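Local structure of dipeptide Epimerase (Enterococcus faecalis V583, 3JVA) at residues H7-K12 with S31-I36; I13-T18 with E27-A32; A168-V173 with Q204-Y209; D198-I203 with L226-S231. The protein belongs to the mandelate racemase/muconate lactonizing enzyme family of the enolase superfamily and carries a magnesium ion in its barrel domain. One frame throughout, in Å; residues are numbered along the deposited sequence.

Contacts 1 and 2 are two parts of one ladder in the N-terminal domain: both pair strand 3-21 with strand 29-38, share Ser-31 and Ala-32, and have centres about 15 Å apart. Contacts 3 and 4 belong to the barrel domain and share helix 196-206, which packs on helix 166-180 through contact 3 and on helix 223-232 through contact 4; these centres also lie about 15 Å apart. Along the chain the sheet contacts close before the helical ones open, and the segments of contacts 3 and 4 alternate. The centres of contacts 1 and 3 are about 41 Å apart: the first two contacts hold the N-terminal sheet together, the others join successive outer helices of the barrel that carries the magnesium ion.

Contact 1: residues H7-K12 with S31-I36; sequences HVRASK and SAIVEI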
loop_
_atom_site.group_PDB
_atom_site.type_symbol
_atom_site.label_atom_id
_atom_site.label_comp_id
_atom_site.label_asym_id
_atom_site.label_seq_id
_atom_site.Cartn_x
_atom_site.Cartn_y
_atom_site.Cartn_z
ATOM N N HIS B 7 -27.692 -36.680 24.591
ATOM C CA HIS B 7 -27.870 -36.501 26.029
ATOM C C HIS B 7 -26.797 -35.568 26.573
ATOM O O HIS B 7 -25.638 -35.667 26.175
ATOM C CB HIS B 7 -27.759 -37.856 26.737
ATOM C CG HIS B 7 -28.593 -38.933 26.114
ATOM N ND1 HIS B 7 -28.047 -39.997 25.430
ATOM C CD2 HIS B 7 -29.935 -39.099 26.057
ATOM C CE1 HIS B 7 -29.017 -40.774 24.978
ATOM N NE2 HIS B 7 -30.173 -40.251 25.345
ATOM N N VAL B 8 -27.175 -34.658 27.468
ATOM C CA VAL B 8 -26.194 -33.750 28.054
ATOM C C VAL B 8 -26.332 -33.690 29.568
ATOM O O VAL B 8 -27.439 -33.760 30.104
ATOM C CB VAL B 8 -26.306 -32.308 27.484
ATOM C CG1 VAL B 8 -27.603 -31.659 27.924
ATOM C CG2 VAL B 8 -25.104 -31.476 27.946
ATOM N N ARG B 9 -25.198 -33.576 30.252
ATOM C CA ARG B 9 -25.189 -33.498 31.702
ATOM C C ARG B 9 -24.157 -32.470 32.140
ATOM O O ARG B 9 -23.283 -32.082 31.369
ATOM C CB ARG B 9 -24.840 -34.863 32.314
ATOM C CG ARG B 9 -23.367 -35.296 32.186
ATOM C CD ARG B 9 -23.157 -36.644 32.878
ATOM N NE ARG B 9 -21.779 -37.146 32.916
ATOM C CZ ARG B 9 -20.853 -36.766 33.796
ATOM N NH1 ARG B 9 -21.134 -35.860 34.724
ATOM N NH2 ARG B 9 -19.654 -37.343 33.791
ATOM N N ALA B 10 -24.282 -32.006 33.374
ATOM C CA ALA B 10 -23.317 -31.065 33.903
ATOM C C ALA B 10 -22.268 -31.962 34.540
ATOM O O ALA B 10 -22.563 -33.103 34.906
ATOM C CB ALA B 10 -23.963 -30.162 34.951
ATOM N N SER B 11 -21.043 -31.463 34.644
ATOM C CA SER B 11 -19.962 -32.226 35.253
ATOM C C SER B 11 -19.240 -31.250 36.153
ATOM O O SER B 11 -18.911 -30.150 35.723
ATOM C CB SER B 11 -19.000 -32.751 34.182
ATOM O OG SER B 11 -17.877 -33.415 34.752
ATOM N N LYS B 12 -19.014 -31.647 37.403
ATOM C CA LYS B 12 -18.319 -30.792 38.353
ATOM C C LYS B 12 -17.221 -31.611 39.020
ATOM O O LYS B 12 -17.495 -32.575 39.732
ATOM C CB LYS B 12 -19.294 -30.261 39.404
ATOM C CG LYS B 12 -20.468 -29.487 38.817
ATOM C CD LYS B 12 -21.341 -28.898 39.915
ATOM C CE LYS B 12 -22.511 -28.126 39.333
ATOM N NZ LYS B 12 -23.386 -27.571 40.400
ATOM N N SER B 31 -18.168 -28.349 33.687
ATOM C CA SER B 31 -18.392 -28.371 32.249
ATOM C C SER B 31 -19.623 -29.164 31.839
ATOM O O SER B 31 -20.308 -29.766 32.668
ATOM C CB SER B 31 -17.177 -28.977 31.549
ATOM O OG SER B 31 -16.937 -30.292 32.034
ATOM N N ALA B 32 -19.884 -29.160 30.540
ATOM C CA ALA B 32 -21.008 -29.893 29.987
ATOM C C ALA B 32 -20.439 -31.129 29.309
ATOM O O ALA B 32 -19.449 -31.038 28.583
ATOM C CB ALA B 32 -21.748 -29.020 28.970
ATOM N N ILE B 33 -21.031 -32.288 29.577
ATOM C CA ILE B 33 -20.587 -33.517 28.942
ATOM C C ILE B 33 -21.749 -34.057 28.126
ATOM O O ILE B 33 -22.864 -34.192 28.629
ATOM C CB ILE B 33 -20.119 -34.577 29.977
ATOM C CG1 ILE B 33 -18.795 -34.127 30.601
ATOM C CG2 ILE B 33 -19.944 -35.932 29.297
ATOM C CD1 ILE B 33 -18.193 -35.108 31.596
ATOM N N VAL B 34 -21.482 -34.345 26.856
ATOM C CA VAL B 34 -22.506 -34.843 25.953
ATOM C C VAL B 34 -22.242 -36.276 25.536
ATOM O O VAL B 34 -21.094 -36.714 25.425
ATOM C CB VAL B 34 -22.589 -33.979 24.669
ATOM C CG1 VAL B 34 -23.690 -34.505 23.747
ATOM C CG2 VAL B 34 -22.870 -32.533 25.033
ATOM N N GLU B 35 -23.326 -37.010 25.327
ATOM C CA GLU B 35 -23.241 -38.382 24.877
ATOM C C GLU B 35 -24.199 -38.471 23.703
ATOM O O GLU B 35 -25.406 -38.281 23.865
ATOM C CB GLU B 35 -23.669 -39.345 25.989
ATOM C CG GLU B 35 -22.747 -39.329 27.197
ATOM C CD GLU B 35 -23.199 -40.280 28.290
ATOM O OE1 GLU B 35 -23.430 -41.468 27.976
ATOM O OE2 GLU B 35 -23.319 -39.841 29.456
ATOM N N ILE B 36 -23.655 -38.709 22.514
ATOM C CA ILE B 36 -24.484 -38.836 21.328
ATOM C C ILE B 36 -24.674 -40.320 21.074
ATOM O O ILE B 36 -23.702 -41.060 20.920
ATOM C CB ILE B 36 -23.828 -38.178 20.097
ATOM C CG1 ILE B 36 -23.658 -36.676 20.350
ATOM C CG2 ILE B 36 -24.686 -38.410 18.862
ATOM C CD1 ILE B 36 -23.176 -35.891 19.141
HETATM O O HOH W 1 -16.164 -31.228 34.568
#
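His-7, Arg-9 and Ser-11 face Glu-35, Ile-33 and Ser-31 as the hydrogen-bonded pairs of an antiparallel ladder, each pair joined by two backbone bonds. His-7 N reaches Glu-35 O at 2.9 Å, nearly straight at 173°, whereas Ser-11 N to Ser-31 O, at 2.7 Å, is bent to 137°. Between them, CA-H...O contacts such as Val-34 CA to His-7 O add to the backbone pairing. This is the central strand pair of the antiparallel sheet in the N-terminal domain, the capping domain of the enolase superfamily; strand 43-48 continues the sheet beyond Ala-32, Val-34 and Ile-36. On the face carrying Val-8, Ala-32 and Val-34, Val-8 CG2 meets Val-34 CG2 at 3.8 Å, and Leu-63 and Ile-66 of helix 59-73 cover this apolar patch. On the other face Arg-9 runs alongside Ile-33. With CG between the backbone N and carbonyl carbon (chi1 73°) and the chain extended to NE, its guanidinium lies with one face over Ile-33 CD1, 3.5 Å from NH2. The same methyl touches Ser-11 CB. A water links the serine hydroxyls, lying 2.8 Å from both Ser-11 OG and Ser-31 OG; it donates to Ser-31 OG, which also hydrogen-bonds Glu-47.

Contact 2: residues I13-T18 with E27-A32; sequences IKLKET and ESADSA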
loop_
_atom_site.group_PDB
_atom_site.type_symbol
_atom_site.label_atom_id
_atom_site.label_comp_id
_atom_site.label_asym_id
_atom_site.label_seq_id
_atom_site.Cartn_x
_atom_site.Cartn_y
_atom_site.Cartn_z
ATOM N N ILE B 13 -15.976 -31.220 38.779
ATOM C CA ILE B 13 -14.832 -31.932 39.325
ATOM C C ILE B 13 -13.966 -30.959 40.108
ATOM O O ILE B 13 -13.509 -29.953 39.571
ATOM C CB ILE B 13 -13.992 -32.565 38.184
ATOM C CG1 ILE B 13 -14.838 -33.573 37.391
ATOM C CG2 ILE B 13 -12.769 -33.256 38.758
ATOM C CD1 ILE B 13 -15.140 -34.869 38.143
ATOM N N LYS B 14 -13.741 -31.260 41.381
ATOM C CA LYS B 14 -12.926 -30.391 42.219
ATOM C C LYS B 14 -11.495 -30.318 41.694
ATOM O O LYS B 14 -10.953 -31.313 41.198
ATOM C CB LYS B 14 -12.921 -30.904 43.662
ATOM C CG LYS B 14 -12.304 -29.932 44.647
ATOM C CD LYS B 14 -12.404 -30.440 46.074
ATOM C CE LYS B 14 -11.981 -29.361 47.055
ATOM N NZ LYS B 14 -12.820 -28.145 46.876
ATOM N N LEU B 15 -10.894 -29.134 41.795
ATOM C CA LEU B 15 -9.523 -28.918 41.347
ATOM C C LEU B 15 -8.560 -29.092 42.520
ATOM O O LEU B 15 -8.876 -28.706 43.646
ATOM C CB LEU B 15 -9.358 -27.500 40.789
ATOM C CG LEU B 15 -10.172 -27.069 39.564
ATOM C CD1 LEU B 15 -9.949 -25.575 39.317
ATOM C CD2 LEU B 15 -9.760 -27.882 38.344
ATOM N N LYS B 16 -7.390 -29.665 42.253
ATOM C CA LYS B 16 -6.382 -29.859 43.295
ATOM C C LYS B 16 -5.902 -28.500 43.798
ATOM O O LYS B 16 -5.624 -28.327 44.986
ATOM C CB LYS B 16 -5.187 -30.655 42.757
ATOM C CG LYS B 16 -5.483 -32.117 42.462
ATOM C CD LYS B 16 -4.275 -32.810 41.854
ATOM C CE LYS B 16 -4.560 -34.265 41.542
ATOM N NZ LYS B 16 -3.396 -34.916 40.866
ATOM N N GLU B 17 -5.807 -27.536 42.886
ATOM C CA GLU B 17 -5.375 -26.184 43.234
ATOM C C GLU B 17 -6.345 -25.175 42.634
ATOM O O GLU B 17 -6.674 -25.250 41.455
ATOM C CB GLU B 17 -3.963 -25.908 42.697
ATOM C CG GLU B 17 -2.883 -26.843 43.233
ATOM C CD GLU B 17 -1.484 -26.463 42.760
ATOM O OE1 GLU B 17 -0.530 -27.207 43.072
ATOM O OE2 GLU B 17 -1.333 -25.422 42.081
ATOM N N THR B 18 -6.800 -24.233 43.451
ATOM C CA THR B 18 -7.728 -23.216 42.982
ATOM C C THR B 18 -7.055 -22.318 41.951
ATOM O O THR B 18 -5.868 -22.015 42.058
ATOM C CB THR B 18 -8.242 -22.349 44.147
ATOM O OG1 THR B 18 -7.132 -21.728 44.807
ATOM C CG2 THR B 18 -9.010 -23.203 45.144
ATOM N N GLU B 27 -12.459 -23.086 41.846
ATOM C CA GLU B 27 -11.998 -24.246 42.602
ATOM C C GLU B 27 -12.562 -25.560 42.086
ATOM O O GLU B 27 -12.260 -26.625 42.621
ATOM C CB GLU B 27 -12.324 -24.080 44.089
ATOM C CG GLU B 27 -13.725 -23.594 44.391
ATOM C CD GLU B 27 -13.938 -23.339 45.876
ATOM O OE1 GLU B 27 -15.027 -22.852 46.251
ATOM O OE2 GLU B 27 -13.015 -23.625 46.669
ATOM N N SER B 28 -13.367 -25.481 41.033
ATOM C CA SER B 28 -13.968 -26.671 40.447
ATOM C C SER B 28 -14.065 -26.503 38.935
ATOM O O SER B 28 -14.272 -25.395 38.442
ATOM C CB SER B 28 -15.366 -26.893 41.035
ATOM O OG SER B 28 -15.965 -28.075 40.529
ATOM N N ALA B 29 -13.890 -27.600 38.205
ATOM C CA ALA B 29 -13.997 -27.571 36.754
ATOM C C ALA B 29 -15.420 -28.007 36.443
ATOM O O ALA B 29 -15.743 -29.192 36.510
ATOM C CB ALA B 29 -13.007 -28.532 36.131
ATOM N N ASP B 30 -16.274 -27.042 36.125
ATOM C CA ASP B 30 -17.667 -27.340 35.831
ATOM C C ASP B 30 -17.923 -27.213 34.335
ATOM O O ASP B 30 -17.899 -26.114 33.779
ATOM C CB ASP B 30 -18.573 -26.398 36.632
ATOM C CG ASP B 30 -18.305 -26.471 38.134
ATOM O OD1 ASP B 30 -17.725 -27.482 38.587
ATOM O OD2 ASP B 30 -18.674 -25.528 38.864
ATOM N N SER B 31 -18.168 -28.349 33.687
ATOM C CA SER B 31 -18.392 -28.371 32.249
ATOM C C SER B 31 -19.623 -29.164 31.839
ATOM O O SER B 31 -20.308 -29.766 32.668
ATOM C CB SER B 31 -17.177 -28.977 31.549
ATOM O OG SER B 31 -16.937 -30.292 32.034
ATOM N N ALA B 32 -19.884 -29.160 30.540
ATOM C CA ALA B 32 -21.008 -29.893 29.987
ATOM C C ALA B 32 -20.439 -31.129 29.309
ATOM O O ALA B 32 -19.449 -31.038 28.583
ATOM C CB ALA B 32 -21.748 -29.020 28.970
HETATM O O HOH W 2 -10.484 -26.450 44.687
#
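Ile-13 and Ala-29 form an antiparallel hydrogen-bonded pair, Ala-29 N to Ile-13 O at 2.7 Å and Ile-13 N to Ala-29 O at 3.1 Å; the first chain turns a corner after this pair, at 16-17, and the second just before it, at 28. One further backbone bond runs from Leu-15 N to Glu-27 O at 3.0 Å. A bridging water donates to Leu-15 O and Glu-27 O, so Glu-27 O takes two bonds, from Leu-15 N and from the water. Leu-15 bends over the opposite backbone: CG stands anti to the carbonyl carbon (chi1 -62°), bringing CD2 to 4.0 Å from Ala-29 CB and CD1 to 3.8 Å from Ser-28 N, a buried nitrogen without a hydrogen-bond partner. Ser-28 OG lies close to Ile-13 O but gives its proton to Asp-30 OD1 at 2.7 Å, on the syn side of the carboxylate. Past the corner, Thr-18 and Glu-27 run side by side, Thr-18 CG2 3.6 Å from Glu-27 CB. Lys-14 NZ and Glu-27 OE2, 4.5 Å apart, are too distant for a salt bridge. The pairing lies toward the corner end of strands 3-21 and 29-38: Ile-13 leans on Leu-325 and Pro-329, Lys-14 bonds through its backbone to Glu-326, and helix 59-73 packs on Ala-32 and touches Asp-30 through Leu-59.

Contact 3: residues A168-V173 with Q204-Y209; sequences ADIARV and QALADY
Leu-206 reaches between Ile-170 and Val-173, side chains one helical turn apart on helix 166-180, and its two methyls divide the work. CD1 presses on Val-173 CG2 at 3.6 Å, while CD2 reaches Ile-170 CG1 at 4.1 Å. The branches of Val-173 are split in turn: CG2 meets Leu-206, and CG1, anti to the backbone N (chi1 173°), bears on Tyr-209 at the root of its side chain, 3.6 Å from CB. Farther out along the same tyrosine, Ile-170 CG2 meets the outer part of the ring, 3.9 Å from CE2 and 3.8 Å from OH, the two side chains crossing at about a right angle. At the other end of the isoleucine, CD1 touches the small bump of Ala-205 CB at 4.2 Å. These contacts join helix 166-180 to the next outer helix of the barrel domain, 196-206, and the residues that follow it. Asp-169, beside Leu-206, turns its carboxylate to Gly-163 N and Thr-164 OG1 in the loop before its own helix. Between the two segments no hydrogen bond crosses and the touch is mostly aliphatic carbon against carbon, implying cohesion by shape and apolar burial; next to them, Arg-177 NE adds a polar tie to Tyr-209 O.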
loop_
_atom_site.group_PDB
_atom_site.type_symbol
_atom_site.label_atom_id
_atom_site.label_comp_id
_atom_site.label_asym_id
_atom_site.label_seq_id
_atom_site.Cartn_x
_atom_site.Cartn_y
_atom_site.Cartn_z
ATOM N N ALA B 168 7.687 -9.124 40.022
ATOM C CA ALA B 168 7.157 -10.400 40.479
ATOM C C ALA B 168 7.376 -11.475 39.416
ATOM O O ALA B 168 7.753 -12.602 39.734
ATOM C CB ALA B 168 5.675 -10.265 40.794
ATOM N N ASP B 169 7.132 -11.123 38.156
ATOM C CA ASP B 169 7.318 -12.070 37.056
ATOM C C ASP B 169 8.768 -12.546 37.041
ATOM O O ASP B 169 9.047 -13.745 37.020
ATOM C CB ASP B 169 7.001 -11.418 35.701
ATOM C CG ASP B 169 5.529 -11.068 35.530
ATOM O OD1 ASP B 169 4.665 -11.688 36.186
ATOM O OD2 ASP B 169 5.234 -10.177 34.708
ATOM N N ILE B 170 9.689 -11.589 37.050
ATOM C CA ILE B 170 11.115 -11.890 37.024
ATOM C C ILE B 170 11.552 -12.761 38.195
ATOM O O ILE B 170 12.324 -13.701 38.020
ATOM C CB ILE B 170 11.943 -10.585 37.002
ATOM C CG1 ILE B 170 11.756 -9.893 35.646
ATOM C CG2 ILE B 170 13.418 -10.885 37.254
ATOM C CD1 ILE B 170 12.463 -8.557 35.521
ATOM N N ALA B 171 11.051 -12.452 39.386
ATOM C CA ALA B 171 11.398 -13.211 40.585
ATOM C C ALA B 171 11.037 -14.689 40.443
ATOM O O ALA B 171 11.824 -15.569 40.796
ATOM C CB ALA B 171 10.697 -12.612 41.797
ATOM N N ARG B 172 9.841 -14.955 39.926
ATOM C CA ARG B 172 9.378 -16.322 39.736
ATOM C C ARG B 172 10.185 -17.042 38.665
ATOM O O ARG B 172 10.624 -18.171 38.869
ATOM C CB ARG B 172 7.894 -16.326 39.360
ATOM C CG ARG B 172 6.984 -15.930 40.505
ATOM C CD ARG B 172 5.550 -15.700 40.058
ATOM N NE ARG B 172 4.718 -15.309 41.194
ATOM C CZ ARG B 172 3.779 -14.371 41.147
ATOM N NH1 ARG B 172 3.545 -13.716 40.015
ATOM N NH2 ARG B 172 3.073 -14.084 42.235
ATOM N N VAL B 173 10.383 -16.390 37.524
ATOM C CA VAL B 173 11.142 -17.003 36.442
ATOM C C VAL B 173 12.577 -17.285 36.887
ATOM O O VAL B 173 13.135 -18.341 36.594
ATOM C CB VAL B 173 11.147 -16.102 35.186
ATOM C CG1 VAL B 173 12.087 -16.667 34.138
ATOM C CG2 VAL B 173 9.732 -16.004 34.621
ATOM N N GLN B 204 11.885 -8.521 26.796
ATOM C CA GLN B 204 13.336 -8.487 26.692
ATOM C C GLN B 204 13.981 -8.686 28.062
ATOM O O GLN B 204 15.076 -9.233 28.165
ATOM C CB GLN B 204 13.793 -7.175 26.056
ATOM C CG GLN B 204 13.284 -7.035 24.636
ATOM C CD GLN B 204 13.855 -5.846 23.917
ATOM O OE1 GLN B 204 13.864 -4.731 24.443
ATOM N NE2 GLN B 204 14.327 -6.071 22.696
ATOM N N ALA B 205 13.298 -8.256 29.117
ATOM C CA ALA B 205 13.825 -8.427 30.470
ATOM C C ALA B 205 13.723 -9.898 30.876
ATOM O O ALA B 205 14.643 -10.455 31.474
ATOM C CB ALA B 205 13.057 -7.556 31.447
ATOM N N LEU B 206 12.599 -10.527 30.543
ATOM C CA LEU B 206 12.396 -11.935 30.871
ATOM C C LEU B 206 13.284 -12.836 30.018
ATOM O O LEU B 206 13.686 -13.918 30.458
ATOM C CB LEU B 206 10.927 -12.328 30.658
ATOM C CG LEU B 206 9.882 -11.992 31.729
ATOM C CD1 LEU B 206 10.136 -12.821 32.977
ATOM C CD2 LEU B 206 9.925 -10.528 32.054
ATOM N N ALA B 207 13.588 -12.388 28.804
ATOM C CA ALA B 207 14.413 -13.162 27.877
ATOM C C ALA B 207 15.787 -13.534 28.432
ATOM O O ALA B 207 16.392 -14.504 27.982
ATOM C CB ALA B 207 14.576 -12.403 26.561
ATOM N N ASP B 208 16.283 -12.766 29.398
ATOM C CA ASP B 208 17.589 -13.054 29.989
ATOM C C ASP B 208 17.624 -14.427 30.654
ATOM O O ASP B 208 18.698 -14.958 30.936
ATOM C CB ASP B 208 17.966 -11.999 31.036
ATOM C CG ASP B 208 18.221 -10.632 30.427
ATOM O OD1 ASP B 208 18.829 -10.566 29.340
ATOM O OD2 ASP B 208 17.827 -9.620 31.046
ATOM N N TYR B 209 16.451 -14.998 30.904
ATOM C CA TYR B 209 16.362 -16.301 31.553
ATOM C C TYR B 209 16.078 -17.441 30.586
ATOM O O TYR B 209 15.733 -18.545 31.004
ATOM C CB TYR B 209 15.289 -16.253 32.642
ATOM C CG TYR B 209 15.628 -15.264 33.730
ATOM C CD1 TYR B 209 16.556 -15.585 34.721
ATOM C CD2 TYR B 209 15.083 -13.983 33.728
ATOM C CE1 TYR B 209 16.936 -14.652 35.678
ATOM C CE2 TYR B 209 15.459 -13.041 34.681
ATOM C CZ TYR B 209 16.386 -13.384 35.652
ATOM O OH TYR B 209 16.772 -12.455 36.589
#

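Contact 4: residues D198-I203 with L226-S231; sequences DAVKAI and LKYVTS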
loop_
_atom_site.group_PDB
_atom_site.type_symbol
_atom_site.label_atom_id
_atom_site.label_comp_id
_atom_site.label_asym_id
_atom_site.label_seq_id
_atom_site.Cartn_x
_atom_site.Cartn_y
_atom_site.Cartn_z
ATOM N N ASP B 198 5.324 -1.604 26.265
ATOM C CA ASP B 198 5.624 -2.133 27.595
ATOM C C ASP B 198 5.964 -3.611 27.431
ATOM O O ASP B 198 6.851 -4.136 28.107
ATOM C CB ASP B 198 4.414 -2.006 28.526
ATOM C CG ASP B 198 4.318 -0.643 29.180
ATOM O OD1 ASP B 198 5.240 0.180 28.994
ATOM O OD2 ASP B 198 3.320 -0.403 29.889
ATOM N N ALA B 199 5.238 -4.279 26.535
ATOM C CA ALA B 199 5.450 -5.702 26.277
ATOM C C ALA B 199 6.870 -5.978 25.800
ATOM O O ALA B 199 7.513 -6.921 26.256
ATOM C CB ALA B 199 4.442 -6.209 25.240
ATOM N N VAL B 200 7.361 -5.163 24.873
ATOM C CA VAL B 200 8.715 -5.351 24.364
ATOM C C VAL B 200 9.708 -5.249 25.517
ATOM O O VAL B 200 10.639 -6.044 25.622
ATOM C CB VAL B 200 9.054 -4.291 23.290
ATOM C CG1 VAL B 200 10.529 -4.378 22.902
ATOM C CG2 VAL B 200 8.178 -4.511 22.068
ATOM N N LYS B 201 9.485 -4.274 26.390
ATOM C CA LYS B 201 10.352 -4.045 27.544
ATOM C C LYS B 201 10.355 -5.260 28.472
ATOM O O LYS B 201 11.410 -5.783 28.832
ATOM C CB LYS B 201 9.852 -2.823 28.319
ATOM C CG LYS B 201 10.888 -2.156 29.214
ATOM C CD LYS B 201 10.238 -1.138 30.163
ATOM C CE LYS B 201 9.164 -0.290 29.470
ATOM N NZ LYS B 201 9.648 0.402 28.240
ATOM N N ALA B 202 9.159 -5.709 28.843
ATOM C CA ALA B 202 9.015 -6.844 29.749
ATOM C C ALA B 202 9.588 -8.130 29.166
ATOM O O ALA B 202 10.307 -8.863 29.843
ATOM C CB ALA B 202 7.541 -7.043 30.108
ATOM N N ILE B 203 9.275 -8.402 27.905
ATOM C CA ILE B 203 9.758 -9.617 27.270
ATOM C C ILE B 203 11.281 -9.647 27.160
ATOM O O ILE B 203 11.909 -10.677 27.416
ATOM C CB ILE B 203 9.100 -9.801 25.883
ATOM C CG1 ILE B 203 7.600 -10.061 26.075
ATOM C CG2 ILE B 203 9.738 -10.972 25.143
ATOM C CD1 ILE B 203 6.791 -10.069 24.786
ATOM N N LEU B 226 0.220 -6.432 18.477
ATOM C CA LEU B 226 0.739 -7.786 18.610
ATOM C C LEU B 226 1.831 -7.979 17.562
ATOM O O LEU B 226 2.874 -8.576 17.830
ATOM C CB LEU B 226 -0.392 -8.799 18.412
ATOM C CG LEU B 226 -0.069 -10.286 18.566
ATOM C CD1 LEU B 226 0.570 -10.550 19.921
ATOM C CD2 LEU B 226 -1.357 -11.088 18.415
ATOM N N LYS B 227 1.584 -7.447 16.367
ATOM C CA LYS B 227 2.528 -7.516 15.259
ATOM C C LYS B 227 3.805 -6.746 15.621
ATOM O O LYS B 227 4.914 -7.181 15.319
ATOM C CB LYS B 227 1.876 -6.905 14.010
ATOM C CG LYS B 227 2.799 -6.628 12.831
ATOM C CD LYS B 227 3.288 -7.890 12.165
ATOM C CE LYS B 227 3.670 -7.621 10.713
ATOM N NZ LYS B 227 4.665 -6.520 10.581
ATOM N N TYR B 228 3.630 -5.602 16.276
ATOM C CA TYR B 228 4.755 -4.767 16.690
ATOM C C TYR B 228 5.664 -5.548 17.634
ATOM O O TYR B 228 6.877 -5.586 17.454
ATOM C CB TYR B 228 4.241 -3.507 17.397
ATOM C CG TYR B 228 5.343 -2.634 17.966
ATOM C CD1 TYR B 228 6.134 -1.843 17.134
ATOM C CD2 TYR B 228 5.601 -2.613 19.337
ATOM C CE1 TYR B 228 7.162 -1.046 17.656
ATOM C CE2 TYR B 228 6.627 -1.818 19.870
ATOM C CZ TYR B 228 7.399 -1.039 19.022
ATOM O OH TYR B 228 8.403 -0.244 19.537
ATOM N N VAL B 229 5.073 -6.171 18.647
ATOM C CA VAL B 229 5.858 -6.948 19.600
ATOM C C VAL B 229 6.647 -8.044 18.892
ATOM O O VAL B 229 7.859 -8.165 19.059
ATOM C CB VAL B 229 4.955 -7.597 20.663
ATOM C CG1 VAL B 229 5.798 -8.421 21.628
ATOM C CG2 VAL B 229 4.190 -6.525 21.409
ATOM N N THR B 230 5.954 -8.841 18.090
ATOM C CA THR B 230 6.596 -9.922 17.362
ATOM C C THR B 230 7.807 -9.441 16.571
ATOM O O THR B 230 8.859 -10.083 16.572
ATOM C CB THR B 230 5.598 -10.581 16.400
ATOM O OG1 THR B 230 4.508 -11.116 17.158
ATOM C CG2 THR B 230 6.270 -11.694 15.602
ATOM N N SER B 231 7.654 -8.299 15.912
ATOM C CA SER B 231 8.717 -7.740 15.088
ATOM C C SER B 231 9.835 -7.051 15.870
ATOM O O SER B 231 10.888 -6.764 15.308
ATOM C CB SER B 231 8.125 -6.744 14.090
ATOM O OG SER B 231 7.689 -5.564 14.748
#
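Val-229 holds CG1 anti to its own backbone N and CG2 anti to the carbonyl carbon (chi1 179°), a spread that sends one methyl to each of two residues across the groove. CG2 meets Ala-199 CB at 3.9 Å, and CG1 meets Ile-203 CD1 at 3.7 Å. Ile-203 arrives on an extended chain (chi2 172°), so that its terminal methyl makes the touch, and it crosses Val-229 at about a right angle. Val-200 lies nearest in the backbone, its CA 5.8 Å from that of Val-229, and its CG2 is pointed at Tyr-228, 3.8 Å from CE2. The methyl approaches the ring obliquely, with the two side chains again roughly perpendicular.

The segments belong to helices 196-206 and 223-232, neighbours in the outer layer of the modified TIM barrel, (beta/alpha)7beta, of the enolase C-terminal domain. Strand 213-215 comes between them in the chain, and the axes of segments 198-203 and 226-231 run in much the same sense, 33° apart and 9.5 Å at closest approach. Beneath them Ile-237, on strand 236-239, touches both Ile-203 and Val-229, tying the interhelical seam to the barrel wall. No hydrogen bond joins the two segments. Polar groups are engaged elsewhere: Ser-231 OG donates to Tyr-228 O at 2.8 Å within its own helix, and Tyr-228 OH is hydrogen-bonded to Asn-234 of a second subunit. That asparagine also packs on Val-200, placing the Tyr-228 side of the seam at a subunit interface, while Lys-197 of a third subunit bonds through NZ to Thr-230 O.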